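Local structure of BT_4661 (Bacteroides thetaiotaomicron, 4AK2) at residues Phe7-Tyr12 / Val42-Ala48; Val111-Phe115 / Pro129-Gln133; Met117-Ser121 / Thr264-Val269; Phe156-Arg162 / Gly249-Val255. The protein binds heparin and heparan sulphate as a surface glycan-binding protein of the heparin utilisation locus, this chain being its ligand-binding domain. All blocks are in the same frame, centred on the assembly; numbering follows the deposited sequence. Where two conformers were deposited one is given.

From the N terminus, contact 1 closes a loop of 29 residues by pairing 7-12 with 42-48, against the sheet of strands 89-98 and 105-115. Contact 2 closes 13 residues and packs the end of strand 105-115 on the start of strand 131-134, joining that sheet to the mixed sheet that carries the glycan pocket. Tyr12 of contact 1 touches Val111 of contact 2. Contact 3 closes the 142 residues between 121 and 264; it starts inside the loop of contact 2, so the two cross. Contact 4 closes 86 residues, between 162 and 249, and is nested within contact 3. Strands 241-254 and 268-276 are neighbours, and contacts 3 and 4 both touch the iduronate of chain B.

Contact 1 of 4, residues Phe7-Tyr12 / Val42-Ala48; sequences FTYFRY and VPTATDA
Phe7-Tyr12 and Val42-Ala48 run antiparallel and pair as strands at 10-11 and 45-46, with a classic beta bulge. Thr44 and Ala45 both face Arg11 there. Arg11 O accepts from Thr44 N at 2.7 Å and also from Ala45 N, while Arg11 N donates to Ala45 O.

At the other end the Asp47 carboxylate takes three bonds on the syn sides of its oxygens. Asp47 OD1 accepts from the backbone N of Thr8 at 2.9 Å and from that of Tyr9. Asp47 OD2 accepts from Thr8 OG1 at 2.7 Å. CG of Asp47 lies between its own N and carbonyl carbon (chi1 61°), which brings the carboxylate back to these donors. Thr46 OG1 donates to Tyr9 O at 2.8 Å in the carbonyl plane and accepts from Ala48 N, an ST turn.

Asp47 N lies over one face of the Tyr9 ring, and Arg11 NH2 lies over the opposite face. Phe7 CB rests on Ala48 CB at 3.9 Å. Phe7 and Tyr12 pack on both strands 89-98 and 105-115, Phe10 on 89-98. Tyr12 OH bonds to Gly77 O. Pro43 makes a CH-pi contact with Tyr12: its CB stands 4.1 Å from the ring centroid, 8° off the normal.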
# COMPACT_ATOMS: atom_id res chain seq x y z
N PHE A 7 -16.59 -18.94 7.15
CA PHE A 7 -16.38 -18.32 5.85
C PHE A 7 -14.91 -17.92 5.77
O PHE A 7 -14.18 -18.03 6.78
CB PHE A 7 -17.37 -17.16 5.60
CG PHE A 7 -17.06 -15.87 6.34
CD1 PHE A 7 -17.14 -15.79 7.72
CD2 PHE A 7 -16.69 -14.72 5.63
CE1 PHE A 7 -16.85 -14.59 8.37
CE2 PHE A 7 -16.40 -13.53 6.26
CZ PHE A 7 -16.47 -13.47 7.65
N THR A 8 -14.48 -17.47 4.59
CA THR A 8 -13.06 -17.15 4.41
C THR A 8 -12.74 -15.79 3.80
O THR A 8 -11.59 -15.37 3.88
CB THR A 8 -12.34 -18.21 3.57
OG1 THR A 8 -12.78 -18.09 2.21
CG2 THR A 8 -12.60 -19.60 4.14
N TYR A 9 -13.72 -15.11 3.20
CA TYR A 9 -13.40 -13.83 2.54
C TYR A 9 -14.64 -12.94 2.41
O TYR A 9 -15.78 -13.44 2.38
CB TYR A 9 -12.69 -13.99 1.16
CG TYR A 9 -13.64 -14.46 0.07
CD1 TYR A 9 -14.40 -13.54 -0.66
CD2 TYR A 9 -13.79 -15.83 -0.23
CE1 TYR A 9 -15.29 -13.96 -1.65
CE2 TYR A 9 -14.67 -16.25 -1.21
CZ TYR A 9 -15.41 -15.33 -1.93
OH TYR A 9 -16.27 -15.76 -2.89
N PHE A 10 -14.39 -11.64 2.22
CA PHE A 10 -15.34 -10.72 1.61
C PHE A 10 -14.55 -9.91 0.60
O PHE A 10 -13.30 -10.02 0.56
CB PHE A 10 -15.98 -9.79 2.69
CG PHE A 10 -14.98 -9.11 3.56
CD1 PHE A 10 -14.38 -7.92 3.17
CD2 PHE A 10 -14.63 -9.68 4.78
CE1 PHE A 10 -13.43 -7.28 4.00
CE2 PHE A 10 -13.68 -9.07 5.62
CZ PHE A 10 -13.09 -7.88 5.22
N ARG A 11 -15.25 -9.11 -0.21
CA ARG A 11 -14.55 -8.20 -1.11
C ARG A 11 -15.33 -6.91 -1.17
O ARG A 11 -16.58 -6.94 -1.23
CB ARG A 11 -14.40 -8.75 -2.56
CG ARG A 11 -13.82 -10.12 -2.65
CD ARG A 11 -13.56 -10.57 -4.09
NE ARG A 11 -13.00 -11.93 -4.09
CZ ARG A 11 -13.62 -13.01 -4.56
NH1 ARG A 11 -14.81 -12.91 -5.15
NH2 ARG A 11 -13.04 -14.20 -4.46
N TYR A 12 -14.59 -5.81 -1.28
CA TYR A 12 -15.11 -4.52 -1.64
C TYR A 12 -14.84 -4.18 -3.12
O TYR A 12 -15.52 -3.32 -3.69
CB TYR A 12 -14.48 -3.43 -0.80
CG TYR A 12 -15.03 -3.34 0.62
CD1 TYR A 12 -14.61 -4.23 1.60
CD2 TYR A 12 -15.98 -2.36 0.98
CE1 TYR A 12 -15.08 -4.17 2.90
CE2 TYR A 12 -16.44 -2.26 2.32
CZ TYR A 12 -16.02 -3.20 3.25
OH TYR A 12 -16.46 -3.13 4.56
N VAL A 42 -18.92 -0.04 -0.20
CA VAL A 42 -19.66 -1.10 0.46
C VAL A 42 -19.22 -2.44 -0.11
O VAL A 42 -18.77 -2.57 -1.29
CB VAL A 42 -21.19 -0.97 0.31
CG1 VAL A 42 -21.73 0.22 1.09
CG2 VAL A 42 -21.59 -0.94 -1.17
N PRO A 43 -19.30 -3.50 0.71
CA PRO A 43 -18.85 -4.79 0.20
C PRO A 43 -19.75 -5.35 -0.89
O PRO A 43 -20.97 -5.10 -0.94
CB PRO A 43 -18.85 -5.67 1.46
CG PRO A 43 -19.92 -5.05 2.32
CD PRO A 43 -19.80 -3.57 2.11
N THR A 44 -19.15 -6.15 -1.74
CA THR A 44 -19.87 -6.68 -2.92
C THR A 44 -19.81 -8.19 -3.06
O THR A 44 -20.49 -8.73 -3.93
CB THR A 44 -19.36 -6.05 -4.22
OG1 THR A 44 -17.99 -6.46 -4.44
CG2 THR A 44 -19.51 -4.54 -4.19
N ALA A 45 -19.05 -8.88 -2.21
CA ALA A 45 -18.90 -10.34 -2.35
C ALA A 45 -18.54 -10.96 -1.02
O ALA A 45 -17.83 -10.34 -0.22
CB ALA A 45 -17.82 -10.71 -3.39
N THR A 46 -18.92 -12.22 -0.85
CA THR A 46 -18.47 -13.02 0.30
C THR A 46 -18.80 -14.46 0.07
O THR A 46 -19.72 -14.75 -0.69
CB THR A 46 -19.10 -12.52 1.65
OG1 THR A 46 -18.53 -13.26 2.72
CG2 THR A 46 -20.62 -12.72 1.67
N ASP A 47 -18.10 -15.37 0.76
CA ASP A 47 -18.50 -16.77 0.79
C ASP A 47 -19.31 -17.11 2.06
O ASP A 47 -19.63 -18.27 2.29
CB ASP A 47 -17.34 -17.77 0.56
CG ASP A 47 -16.24 -17.68 1.60
OD1 ASP A 47 -16.23 -16.73 2.40
OD2 ASP A 47 -15.33 -18.55 1.58
N ALA A 48 -19.62 -16.11 2.89
CA ALA A 48 -20.48 -16.36 4.06
C ALA A 48 -21.84 -16.83 3.55
O ALA A 48 -22.47 -16.15 2.71
CB ALA A 48 -20.61 -15.10 4.86
O HOH W 1 -17.16 -1.28 -2.91

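Contact 2 of 4, residues Val111-Phe115 / Pro129-Gln133; sequences VFFHF and PFVFQ
This is a buried, apolar contact between two beta sheets, made by side chains and not by strand pairing. Phe112 and His114 lie on strand 105-115, in the sheet with 27-30 and 89-98. They meet Phe130, just before strand 131-134, and Val131, its first residue; that strand belongs to the sheet with 268-276. The facing CA atoms of Phe112 and Val131 are 7.5 Å apart, too far for a backbone ladder.

Two CH-pi contacts carry the packing. In the first, Val131 comes over one face of the Phe112 ring. Val131 CG2 touches it at 3.4 Å at Phe112 CG, the ring atom that carries CB. Val131 CG1 sits farther out over the same ring, 3.9 Å from Phe112 CE1. The two side chains cross at about a right angle.

In the second, His114 CB sits over one face of the Phe130 ring. The chi1 of Phe130, 65°, places CG between its own N and carbonyl carbon, and the ring also stands against the backbone of 113-114. Phe130 CE1 approaches Phe113 C at 3.5 Å, and Phe130 CZ approaches His114 N at 3.4 Å.

Beyond CB the imidazole of His114 turns away from 129-133, and its ND1 is hydrogen-bonded to Arg29 NE on strand 27-30. Gln27 OE1 accepts from Val131 N. His114 CB lies over the centre of the Phe130 ring, 3.5 Å from its centroid and 5° off the normal.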
# COMPACT_ATOMS: atom_id res chain seq x y z
N VAL A 111 -8.30 -2.65 3.34
CA VAL A 111 -8.85 -1.84 2.27
C VAL A 111 -7.99 -0.60 2.14
O VAL A 111 -7.67 0.03 3.18
CB VAL A 111 -10.35 -1.50 2.48
CG1 VAL A 111 -10.89 -0.65 1.32
CG2 VAL A 111 -11.16 -2.77 2.69
N PHE A 112 -7.64 -0.19 0.94
CA PHE A 112 -6.73 0.88 0.69
C PHE A 112 -7.40 2.04 -0.02
O PHE A 112 -8.37 1.85 -0.79
CB PHE A 112 -5.57 0.38 -0.15
CG PHE A 112 -4.78 -0.74 0.48
CD1 PHE A 112 -5.15 -2.07 0.28
CD2 PHE A 112 -3.60 -0.49 1.19
CE1 PHE A 112 -4.40 -3.10 0.80
CE2 PHE A 112 -2.86 -1.54 1.73
CZ PHE A 112 -3.23 -2.87 1.49
N PHE A 113 -6.87 3.23 0.22
CA PHE A 113 -7.37 4.48 -0.36
C PHE A 113 -6.27 5.32 -0.91
O PHE A 113 -5.19 5.37 -0.33
CB PHE A 113 -8.17 5.29 0.70
CG PHE A 113 -9.39 4.59 1.16
CD1 PHE A 113 -9.32 3.65 2.19
CD2 PHE A 113 -10.62 4.86 0.57
CE1 PHE A 113 -10.48 2.94 2.61
CE2 PHE A 113 -11.78 4.17 0.97
CZ PHE A 113 -11.72 3.22 2.01
N HIS A 114 -6.54 5.99 -2.03
CA HIS A 114 -5.59 6.97 -2.59
C HIS A 114 -6.31 8.24 -2.87
O HIS A 114 -7.31 8.26 -3.62
CB HIS A 114 -4.99 6.47 -3.92
CG HIS A 114 -4.05 7.49 -4.57
ND1 HIS A 114 -4.17 7.92 -5.84
CD2 HIS A 114 -2.97 8.18 -4.02
CE1 HIS A 114 -3.21 8.81 -6.12
NE2 HIS A 114 -2.48 8.99 -5.00
N PHE A 115 -5.85 9.34 -2.29
CA PHE A 115 -6.42 10.68 -2.54
C PHE A 115 -5.51 11.30 -3.59
O PHE A 115 -4.41 11.77 -3.26
CB PHE A 115 -6.55 11.49 -1.26
CG PHE A 115 -7.45 12.70 -1.34
CD1 PHE A 115 -7.99 13.20 -2.55
CD2 PHE A 115 -7.77 13.36 -0.15
CE1 PHE A 115 -8.84 14.31 -2.56
CE2 PHE A 115 -8.60 14.47 -0.15
CZ PHE A 115 -9.13 14.94 -1.36
N PRO A 129 -3.17 -0.48 -10.62
CA PRO A 129 -3.54 -0.31 -9.21
C PRO A 129 -2.45 0.39 -8.42
O PRO A 129 -1.27 0.32 -8.73
CB PRO A 129 -3.66 -1.78 -8.73
CG PRO A 129 -2.64 -2.52 -9.58
CD PRO A 129 -2.77 -1.88 -10.92
N PHE A 130 -2.91 1.05 -7.36
CA PHE A 130 -1.98 1.72 -6.41
C PHE A 130 -1.59 0.84 -5.26
O PHE A 130 -0.83 1.30 -4.37
CB PHE A 130 -2.48 3.08 -5.98
CG PHE A 130 -3.76 3.04 -5.16
CD1 PHE A 130 -3.69 2.91 -3.75
CD2 PHE A 130 -5.02 3.17 -5.76
CE1 PHE A 130 -4.84 2.91 -3.00
CE2 PHE A 130 -6.18 3.17 -5.01
CZ PHE A 130 -6.08 3.03 -3.62
N VAL A 131 -2.06 -0.40 -5.18
CA VAL A 131 -1.60 -1.38 -4.22
C VAL A 131 -0.85 -2.44 -5.04
O VAL A 131 -1.48 -3.15 -5.87
CB VAL A 131 -2.72 -2.03 -3.43
CG1 VAL A 131 -2.16 -2.98 -2.37
CG2 VAL A 131 -3.61 -0.95 -2.75
N PHE A 132 0.45 -2.53 -4.89
CA PHE A 132 1.27 -3.50 -5.60
C PHE A 132 1.32 -4.74 -4.72
O PHE A 132 1.94 -4.72 -3.64
CB PHE A 132 2.70 -2.89 -5.85
CG PHE A 132 3.69 -3.89 -6.40
CD1 PHE A 132 3.26 -4.98 -7.20
CD2 PHE A 132 5.05 -3.79 -6.09
CE1 PHE A 132 4.16 -5.93 -7.73
CE2 PHE A 132 5.97 -4.73 -6.65
CZ PHE A 132 5.50 -5.81 -7.41
N GLN A 133 0.70 -5.84 -5.16
CA GLN A 133 0.68 -7.10 -4.47
C GLN A 133 1.88 -7.92 -4.90
O GLN A 133 1.97 -8.29 -6.11
CB GLN A 133 -0.61 -7.86 -4.77
CG GLN A 133 -1.81 -7.09 -4.19
CD GLN A 133 -3.11 -7.85 -4.43
OE1 GLN A 133 -3.44 -8.16 -5.58
NE2 GLN A 133 -3.87 -8.10 -3.37

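Contact 3 of 4, residues Met117-Ser121 / Thr264-Val269; sequences MISDS and TSGARV. With IDS (2-O-sulfo-alpha-L-idopyranuronic acid), chain B; SGN (2-deoxy-6-O-sulfo-2-(sulfoamino)-alpha-D-glucopyranose), chain C.
Asp120 meets Gly266 where the loop 117-121 leans on a type I beta turn, 264-267, that leads into strand 268-276 beside the glycan pocket. Asp120 N donates to Gly266 O at 2.9 Å, from above the carbonyl plane. The turn is closed by its own backbone bond, Ala267 N to Thr264 O.

From CB outward, the Asp120 side chain lies against the Gly266 peptide. Asp120 CB is 3.4 Å from Gly266 O. CG meets both C and O of Gly266, and OD1 packs on Gly266 CA. The lack of a side chain at Gly266 lets this oxygen come so close. Asp120 OD2 reaches Gly266 C at 3.3 Å and takes a bond from a water. The same water accepts from Gly266 N and is hydrogen-bonded to Thr264 OG1, so it bridges loop and turn. Ser119 OG and Asp120 O are both hydrogen-bonded to Tyr253 OH of strand 241-254.

Arg268 leads away from this loop. Its chain is extended from CG to NE and carries the guanidinium edge to two sulfates. Arg268 NH2 donates to O5S of the glucosamine (chain C) at 3.0 Å. Arg268 NH1 donates to O4S of that sugar at 2.9 Å and, at 2.9 Å, to O2S of the iduronate (chain B). An alanine here would probably leave these three sulfate oxygens without their guanidinium donors. Arg268 NE is held by Ala263 O.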
# COMPACT_ATOMS: atom_id res chain seq x y z
N MET A 117 -4.10 13.92 -6.68
CA MET A 117 -4.02 15.36 -6.84
C MET A 117 -3.14 15.70 -8.02
O MET A 117 -2.35 14.88 -8.49
CB MET A 117 -3.44 16.01 -5.58
CG MET A 117 -1.94 15.81 -5.39
SD MET A 117 -1.32 16.55 -3.88
CE MET A 117 -1.63 18.28 -4.17
N ILE A 118 -3.27 16.94 -8.50
CA ILE A 118 -2.28 17.55 -9.37
C ILE A 118 -1.30 18.28 -8.43
O ILE A 118 -1.67 19.21 -7.71
CB ILE A 118 -2.92 18.49 -10.39
CG1 ILE A 118 -3.96 17.73 -11.22
CG2 ILE A 118 -1.85 19.13 -11.28
CD1 ILE A 118 -4.69 18.53 -12.29
N SER A 119 -0.05 17.81 -8.43
CA SER A 119 1.01 18.37 -7.57
C SER A 119 1.88 19.37 -8.36
O SER A 119 1.45 19.83 -9.42
CB SER A 119 1.78 17.23 -6.89
OG SER A 119 2.19 16.25 -7.82
N ASP A 120 3.08 19.71 -7.89
CA ASP A 120 3.89 20.70 -8.61
C ASP A 120 4.15 20.28 -10.05
O ASP A 120 4.28 19.08 -10.37
CB ASP A 120 5.27 20.89 -7.94
CG ASP A 120 5.24 21.74 -6.69
OD1 ASP A 120 4.18 22.30 -6.31
OD2 ASP A 120 6.32 21.84 -6.05
N SER A 121 4.32 21.29 -10.91
CA SER A 121 4.77 21.07 -12.28
C SER A 121 3.78 20.24 -13.10
O SER A 121 4.18 19.53 -14.02
CB SER A 121 6.17 20.43 -12.32
OG SER A 121 7.07 21.24 -11.60
N THR A 264 11.07 20.09 -3.20
CA THR A 264 10.33 20.87 -2.24
C THR A 264 8.94 20.27 -2.00
O THR A 264 8.55 19.26 -2.67
CB THR A 264 10.29 22.36 -2.68
OG1 THR A 264 9.68 22.45 -3.98
CG2 THR A 264 11.72 22.93 -2.74
N SER A 265 8.21 20.83 -1.04
CA SER A 265 7.05 20.15 -0.45
C SER A 265 5.95 19.78 -1.46
O SER A 265 5.26 18.74 -1.31
CB SER A 265 6.50 20.98 0.75
OG SER A 265 5.85 22.15 0.31
N GLY A 266 5.80 20.59 -2.51
CA GLY A 266 4.75 20.33 -3.51
C GLY A 266 5.11 19.24 -4.51
O GLY A 266 4.29 18.89 -5.35
N ALA A 267 6.34 18.72 -4.46
CA ALA A 267 6.78 17.63 -5.35
C ALA A 267 7.03 16.34 -4.56
O ALA A 267 7.96 15.59 -4.85
CB ALA A 267 8.03 18.08 -6.12
N ARG A 268 6.17 16.10 -3.55
CA ARG A 268 6.25 14.97 -2.65
C ARG A 268 4.90 14.35 -2.52
O ARG A 268 3.91 15.04 -2.22
CB ARG A 268 6.69 15.43 -1.27
CG ARG A 268 7.96 16.28 -1.25
CD ARG A 268 8.38 16.61 0.16
NE ARG A 268 9.48 17.58 0.15
CZ ARG A 268 9.83 18.30 1.21
NH1 ARG A 268 9.13 18.17 2.34
NH2 ARG A 268 10.82 19.18 1.11
N VAL A 269 4.86 13.03 -2.68
CA VAL A 269 3.58 12.28 -2.67
C VAL A 269 3.81 10.91 -2.07
O VAL A 269 4.96 10.42 -2.05
CB VAL A 269 2.97 12.16 -4.10
CG1 VAL A 269 2.31 13.47 -4.53
CG2 VAL A 269 4.02 11.67 -5.11
C1 IDS B . 7.80 17.31 7.23
C2 IDS B . 7.21 16.44 6.16
C3 IDS B . 6.50 15.16 6.68
C4 IDS B . 5.60 15.47 7.87
C5 IDS B . 6.45 16.24 8.90
C6 IDS B . 5.71 16.45 10.18
O2 IDS B . 6.37 17.26 5.34
O3 IDS B . 7.50 14.21 7.07
O4 IDS B . 4.51 16.26 7.39
O5 IDS B . 6.90 17.46 8.31
O6A IDS B . 5.32 15.43 10.78
O6B IDS B . 5.52 17.61 10.61
S IDS B . 6.01 16.88 3.90
O1S IDS B . 5.69 18.16 3.27
O2S IDS B . 7.20 16.22 3.33
O3S IDS B . 4.84 15.95 3.98
C1 SGN C . 12.65 17.90 9.15
C2 SGN C . 11.53 17.78 10.21
C3 SGN C . 10.32 17.00 9.66
C4 SGN C . 9.89 17.65 8.33
C5 SGN C . 11.09 17.66 7.34
C6 SGN C . 10.84 18.29 5.97
N2 SGN C . 12.07 17.22 11.45
O3 SGN C . 9.23 17.03 10.59
O4 SGN C . 9.02 16.71 7.67
O5 SGN C . 12.13 18.45 7.95
O6 SGN C . 10.47 19.65 6.21
S1 SGN C . 12.65 18.20 12.58
O1S SGN C . 13.59 19.10 11.95
O2S SGN C . 11.50 18.83 13.15
O3S SGN C . 13.41 17.22 13.58
S2 SGN C . 10.02 20.50 5.00
O4S SGN C . 8.74 19.92 4.59
O5S SGN C . 11.12 20.28 3.87
O6S SGN C . 9.85 21.82 5.45
O HOH W 2 7.09 22.84 -3.71

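Contact 4 of 4, residues Phe156-Arg162 / Gly249-Val255; sequences FRLDYRR and GQITYDV. With SGN (2-deoxy-6-O-sulfo-2-(sulfoamino)-alpha-D-glucopyranose), chain D; IDS (2-O-sulfo-alpha-L-idopyranuronic acid), chain E; IDS (2-O-sulfo-alpha-L-idopyranuronic acid), chain B.
Tyr160 lays its ring against Ile251, whose CG1 sits over one face, 3.8 Å from the centroid, a CH-pi contact. Beside it Leu158 CD1 presses on Ile251 CG2 at 3.3 Å, tighter than usual. Phe156 CZ touches Tyr253 CB, and the ring planes are nearly parallel but displaced, with scant overlap.

Strand 157-161 and the 249-254 end of strand 241-254 are an antiparallel pair. Arg157 and Asp254 bond both ways through their backbones, as do Asp159 and Thr252.

The polar end reaches the glycan. Arg162 and Gln250 run side by side. Arg162 NH1 donates to Gln250 OE1 at 2.8 Å, lying in the carbonyl plane of that amide. A bend at chi3 (66°) turns the other guanidinium edge to the iduronate carboxylate of chain E: Arg162 NE donates to O6B at 2.8 Å and Arg162 NH2 to O6A at 2.9 Å. A leucine in its place would probably leave this carboxylate without its paired donors and Gln250 OE1 without its mate. Gln250 NE2 donates to a sulfate oxygen, O2S, of the iduronate in chain B at 2.9 Å. Arg161 NH1 donates to O3 of the glucosamine in chain D at 3.0 Å, and O1S of that sugar lies over its guanidinium face. Arg161 NE is hydrogen-bonded to Gln261 O.

On its other edge, strand 241-254 pairs with strand 268-276. Strand 220-222 packs on Leu158, Tyr160 and Ile251 through Ile222.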
# COMPACT_ATOMS: atom_id res chain seq x y z
N PHE A 156 11.77 13.05 -16.38
CA PHE A 156 11.15 12.81 -15.07
C PHE A 156 12.06 11.88 -14.27
O PHE A 156 12.64 10.94 -14.82
CB PHE A 156 9.78 12.17 -15.28
CG PHE A 156 8.89 12.17 -14.06
CD1 PHE A 156 8.36 13.37 -13.58
CD2 PHE A 156 8.57 10.97 -13.39
CE1 PHE A 156 7.51 13.37 -12.48
CE2 PHE A 156 7.70 10.98 -12.29
CZ PHE A 156 7.18 12.20 -11.84
N ARG A 157 12.23 12.19 -12.98
CA ARG A 157 12.95 11.31 -12.04
C ARG A 157 12.12 11.15 -10.78
O ARG A 157 11.46 12.10 -10.36
CB ARG A 157 14.36 11.86 -11.67
CG ARG A 157 15.28 12.05 -12.88
CD ARG A 157 15.70 10.74 -13.58
NE ARG A 157 16.64 11.01 -14.67
CZ ARG A 157 16.29 11.36 -15.89
NH1 ARG A 157 15.01 11.42 -16.24
NH2 ARG A 157 17.24 11.58 -16.79
N LEU A 158 12.13 9.96 -10.18
CA LEU A 158 11.18 9.61 -9.12
C LEU A 158 11.87 8.66 -8.13
O LEU A 158 12.49 7.69 -8.54
CB LEU A 158 9.98 8.90 -9.79
CG LEU A 158 8.79 8.62 -8.86
CD1 LEU A 158 8.09 9.93 -8.45
CD2 LEU A 158 7.78 7.73 -9.56
N ASP A 159 11.85 8.97 -6.84
CA ASP A 159 12.59 8.14 -5.88
C ASP A 159 12.00 8.20 -4.49
O ASP A 159 11.58 9.28 -4.06
CB ASP A 159 14.04 8.63 -5.83
CG ASP A 159 15.04 7.59 -5.40
OD1 ASP A 159 14.85 6.41 -5.70
OD2 ASP A 159 16.08 7.96 -4.77
N TYR A 160 11.95 7.06 -3.80
CA TYR A 160 11.60 7.10 -2.37
C TYR A 160 12.54 8.04 -1.64
O TYR A 160 13.71 8.21 -1.97
CB TYR A 160 11.67 5.70 -1.78
CG TYR A 160 10.46 4.82 -2.06
CD1 TYR A 160 9.36 4.84 -1.22
CD2 TYR A 160 10.42 3.94 -3.17
CE1 TYR A 160 8.24 4.04 -1.42
CE2 TYR A 160 9.33 3.16 -3.37
CZ TYR A 160 8.26 3.17 -2.53
OH TYR A 160 7.18 2.33 -2.75
N ARG A 161 11.99 8.61 -0.56
CA ARG A 161 12.69 9.69 0.21
C ARG A 161 12.64 9.57 1.72
O ARG A 161 13.69 9.75 2.38
CB ARG A 161 12.20 11.08 -0.22
CG ARG A 161 12.86 12.28 0.49
CD ARG A 161 14.38 12.27 0.30
NE ARG A 161 15.01 13.43 0.96
CZ ARG A 161 15.32 13.47 2.25
NH1 ARG A 161 15.07 12.43 3.05
NH2 ARG A 161 15.85 14.58 2.75
N ARG A 162 11.45 9.41 2.29
CA ARG A 162 11.27 9.62 3.75
C ARG A 162 9.91 9.04 4.12
O ARG A 162 9.15 8.61 3.23
CB ARG A 162 11.30 11.12 4.12
CG ARG A 162 10.27 11.98 3.43
CD ARG A 162 10.11 13.38 4.02
NE ARG A 162 11.30 14.24 3.86
CZ ARG A 162 11.61 14.97 2.80
NH1 ARG A 162 10.90 14.86 1.66
NH2 ARG A 162 12.68 15.77 2.83
N GLY A 249 5.78 4.65 1.67
CA GLY A 249 6.86 5.67 1.86
C GLY A 249 6.58 6.85 1.00
O GLY A 249 5.91 6.76 -0.03
N GLN A 250 7.06 8.03 1.39
CA GLN A 250 7.00 9.20 0.55
C GLN A 250 7.99 9.09 -0.58
O GLN A 250 9.15 8.68 -0.38
CB GLN A 250 7.28 10.48 1.38
CG GLN A 250 6.98 11.71 0.55
CD GLN A 250 7.50 12.97 1.22
OE1 GLN A 250 8.66 13.34 0.99
NE2 GLN A 250 6.68 13.59 2.10
N ILE A 251 7.51 9.50 -1.76
CA ILE A 251 8.29 9.49 -3.00
C ILE A 251 8.39 10.94 -3.51
O ILE A 251 7.42 11.71 -3.41
CB ILE A 251 7.62 8.56 -4.06
CG1 ILE A 251 7.62 7.12 -3.55
CG2 ILE A 251 8.34 8.64 -5.40
CD1 ILE A 251 6.70 6.19 -4.37
N THR A 252 9.58 11.34 -3.95
CA THR A 252 9.77 12.68 -4.48
C THR A 252 10.07 12.62 -5.96
O THR A 252 10.54 11.58 -6.47
CB THR A 252 10.87 13.45 -3.74
OG1 THR A 252 12.11 12.76 -3.85
CG2 THR A 252 10.49 13.58 -2.26
N TYR A 253 9.82 13.71 -6.67
CA TYR A 253 10.09 13.71 -8.12
C TYR A 253 10.75 15.01 -8.51
O TYR A 253 10.72 16.00 -7.76
CB TYR A 253 8.83 13.47 -8.96
CG TYR A 253 7.74 14.50 -8.78
CD1 TYR A 253 7.78 15.71 -9.49
CD2 TYR A 253 6.63 14.24 -7.99
CE1 TYR A 253 6.78 16.66 -9.36
CE2 TYR A 253 5.62 15.18 -7.83
CZ TYR A 253 5.68 16.36 -8.55
OH TYR A 253 4.67 17.28 -8.41
N ASP A 254 11.38 14.97 -9.68
CA ASP A 254 12.03 16.09 -10.32
C ASP A 254 11.65 16.05 -11.80
O ASP A 254 11.65 14.97 -12.39
CB ASP A 254 13.55 15.97 -10.09
CG ASP A 254 14.35 17.15 -10.63
OD1 ASP A 254 14.62 17.21 -11.84
OD2 ASP A 254 14.76 18.00 -9.84
N VAL A 255 11.35 17.23 -12.38
CA VAL A 255 10.93 17.28 -13.80
C VAL A 255 12.04 17.84 -14.72
O VAL A 255 11.80 18.12 -15.91
CB VAL A 255 9.63 18.12 -14.01
CG1 VAL A 255 8.43 17.48 -13.30
CG2 VAL A 255 9.83 19.59 -13.61
C1 SGN D . 19.02 11.22 6.25
C2 SGN D . 17.78 11.77 5.53
C3 SGN D . 17.25 12.97 6.32
C4 SGN D . 17.02 12.61 7.77
C5 SGN D . 18.29 12.04 8.42
C6 SGN D . 17.97 11.48 9.81
N2 SGN D . 18.13 12.10 4.15
O1 SGN D . 20.11 12.13 6.15
O3 SGN D . 16.02 13.35 5.71
O4 SGN D . 16.77 13.81 8.52
O5 SGN D . 18.71 10.93 7.61
O6 SGN D . 19.15 11.00 10.42
S1 SGN D . 18.22 11.02 2.99
O1S SGN D . 18.06 11.72 1.73
O2S SGN D . 19.45 10.26 3.02
O3S SGN D . 17.03 10.03 3.22
S2 SGN D . 19.06 10.23 11.75
O4S SGN D . 18.63 11.16 12.80
O5S SGN D . 20.59 9.72 12.06
O6S SGN D . 18.21 9.06 11.54
C1 IDS E . 15.47 13.89 9.13
C2 IDS E . 15.50 15.01 10.18
C3 IDS E . 15.50 16.42 9.57
C4 IDS E . 14.48 16.59 8.44
C5 IDS E . 14.65 15.43 7.44
C6 IDS E . 13.69 15.44 6.28
O2 IDS E . 14.35 14.87 11.03
O3 IDS E . 16.80 16.75 9.08
O4 IDS E . 13.15 16.57 8.96
O5 IDS E . 14.48 14.18 8.15
O6A IDS E . 13.74 16.36 5.44
O6B IDS E . 12.86 14.49 6.22
S IDS E . 14.37 13.96 12.31
O1S IDS E . 13.01 13.89 12.86
O2S IDS E . 14.86 12.64 11.88
O3S IDS E . 15.32 14.65 13.18
C1 IDS B . 7.80 17.31 7.23
C2 IDS B . 7.21 16.44 6.16
C3 IDS B . 6.50 15.16 6.68
C4 IDS B . 5.60 15.47 7.87
C5 IDS B . 6.45 16.24 8.90
C6 IDS B . 5.71 16.45 10.18
O2 IDS B . 6.37 17.26 5.34
O3 IDS B . 7.50 14.21 7.07
O4 IDS B . 4.51 16.26 7.39
O5 IDS B . 6.90 17.46 8.31
O6A IDS B . 5.32 15.43 10.78
O6B IDS B . 5.52 17.61 10.61
S IDS B . 6.01 16.88 3.90
O1S IDS B . 5.69 18.16 3.27
O2S IDS B . 7.20 16.22 3.33
O3S IDS B . 4.84 15.95 3.98
O HOH W 3 5.22 2.37 -0.80
O HOH W 4 14.33 10.83 -3.07